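Long-range contact in lysyl-trna-dependent l-ysyl-phosphatidylgycerol synthase (Bacillus licheniformis, PDB 4V36), which transfers lysine from lysyl-tRNA to phosphatidylglycerol, a membrane-lipid modification linked to bacterial resistance: residues G219-D224 / T254-G259. Sequence-based numbering, arbitrary orientation.
Sequences GEISID and TAFNMG. With LYN (2,6-diamino-hexanoic acid amide), chain C.
Strands 220-223 and 255-259 run parallel, their axes 30° apart; Ile221 N donates to Ala255 O (3.1 Å) and Asn257 N donates to Ile221 O (2.8 Å). Where the pairing begins, Gly219 O accepts from both Thr254 N and Ala255 N, the latter at 2.8 Å. The contact closes the beta-alpha-beta unit around helix 236-251. Asp224, at the end of segment 219-224, belongs to the lysine amide pocket. Phe256 CG is anti to the backbone N (chi1 -167°), which turns one ring face toward Ile221 O and Ser222 CA. The CA of Ser222 makes a CH-pi contact 4.0 Å from the ring centroid. Ile221 CG1 meets CD2 of Phe256 at 3.6 Å, and Ile223 CG2 meets CZ of the same ring at 3.8 Å. Phe245 packs edge-to-face with Phe256. Glu220, Ala255, Ser222 and Asn257 occupy the other face, which is polar around Glu220 and Asn257. Glu220 OE2 forms a salt bridge with Arg307 and takes a weak bond from Asn257 ND2 at 3.5 Å. ND2 also donates to Glu118, and Asn257 OD1 accepts from Gly259 N in an Asx turn. Asn257 is thus held through both amide ends, which should fix its rotation.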
# COMPACT_ATOMS: atom_id res chain seq x y z
N GLY A 219 10.53 4.82 12.55
CA GLY A 219 9.58 5.87 12.86
C GLY A 219 8.77 6.23 11.62
O GLY A 219 8.55 7.40 11.34
N GLU A 220 8.35 5.20 10.89
CA GLU A 220 7.64 5.41 9.63
C GLU A 220 6.17 5.02 9.73
O GLU A 220 5.83 3.96 10.25
CB GLU A 220 8.32 4.62 8.51
CG GLU A 220 7.56 4.63 7.19
CD GLU A 220 8.30 3.91 6.08
OE1 GLU A 220 9.55 3.95 6.07
OE2 GLU A 220 7.64 3.30 5.22
N ILE A 221 5.31 5.89 9.22
CA ILE A 221 3.89 5.58 9.09
C ILE A 221 3.43 5.82 7.67
O ILE A 221 4.18 6.31 6.83
CB ILE A 221 3.02 6.43 10.04
CG1 ILE A 221 3.38 7.91 9.90
CG2 ILE A 221 3.19 5.97 11.47
CD1 ILE A 221 2.46 8.84 10.66
N SER A 222 2.17 5.48 7.40
CA SER A 222 1.56 5.75 6.11
C SER A 222 0.05 5.61 6.21
O SER A 222 -0.48 5.26 7.26
CB SER A 222 2.10 4.82 5.03
OG SER A 222 1.21 3.74 4.81
N ILE A 223 -0.62 5.88 5.10
CA ILE A 223 -2.06 5.68 5.02
C ILE A 223 -2.37 4.69 3.92
O ILE A 223 -1.51 4.35 3.11
CB ILE A 223 -2.80 7.00 4.77
CG1 ILE A 223 -2.34 7.61 3.45
CG2 ILE A 223 -2.58 7.96 5.92
CD1 ILE A 223 -3.04 8.90 3.11
N ASP A 224 -3.61 4.22 3.89
CA ASP A 224 -4.05 3.29 2.87
C ASP A 224 -5.12 3.96 2.01
O ASP A 224 -4.93 4.19 0.82
CB ASP A 224 -4.58 2.01 3.50
CG ASP A 224 -4.98 0.97 2.48
OD1 ASP A 224 -4.53 1.06 1.32
OD2 ASP A 224 -5.73 0.05 2.85
N THR A 254 9.37 9.63 12.21
CA THR A 254 10.50 10.16 11.46
C THR A 254 10.20 10.26 9.96
O THR A 254 10.60 11.22 9.31
CB THR A 254 11.76 9.28 11.66
OG1 THR A 254 12.03 9.14 13.06
CG2 THR A 254 12.96 9.90 10.97
N ALA A 255 9.50 9.26 9.43
CA ALA A 255 9.24 9.21 7.99
C ALA A 255 7.78 8.89 7.67
O ALA A 255 7.05 8.36 8.51
CB ALA A 255 10.16 8.19 7.34
N PHE A 256 7.37 9.22 6.45
CA PHE A 256 6.03 8.90 5.98
C PHE A 256 6.09 8.27 4.59
O PHE A 256 6.78 8.77 3.70
CB PHE A 256 5.15 10.16 5.95
CG PHE A 256 3.69 9.86 5.77
CD1 PHE A 256 3.15 9.66 4.50
CD2 PHE A 256 2.85 9.79 6.86
CE1 PHE A 256 1.81 9.39 4.34
CE2 PHE A 256 1.50 9.52 6.71
CZ PHE A 256 0.98 9.32 5.44
N ASN A 257 5.36 7.17 4.42
CA ASN A 257 5.29 6.50 3.13
C ASN A 257 4.08 6.98 2.34
O ASN A 257 2.94 6.69 2.71
CB ASN A 257 5.24 4.98 3.33
CG ASN A 257 5.52 4.21 2.05
OD1 ASN A 257 5.31 4.71 0.94
ND2 ASN A 257 6.00 2.98 2.20
N MET A 258 4.32 7.72 1.27
CA MET A 258 3.24 8.26 0.45
C MET A 258 2.74 7.25 -0.58
O MET A 258 1.91 7.58 -1.42
CB MET A 258 3.68 9.54 -0.25
CG MET A 258 4.00 10.69 0.68
SD MET A 258 4.22 12.23 -0.21
CE MET A 258 2.60 12.43 -0.95
N GLY A 259 3.24 6.02 -0.51
CA GLY A 259 2.84 4.99 -1.44
C GLY A 259 3.72 4.97 -2.68
O GLY A 259 4.59 5.83 -2.85
N LYN C . -8.26 5.15 -1.49
CA LYN C . -8.37 3.78 -1.94
CB LYN C . -8.80 3.76 -3.41
CG LYN C . -8.87 2.35 -3.97
CD LYN C . -9.92 2.24 -5.07
CE LYN C . -9.60 3.15 -6.25
NZ LYN C . -10.67 3.04 -7.27
C LYN C . -7.05 3.07 -1.78
O LYN C . -6.02 3.65 -2.09
NT LYN C . -7.04 1.83 -1.30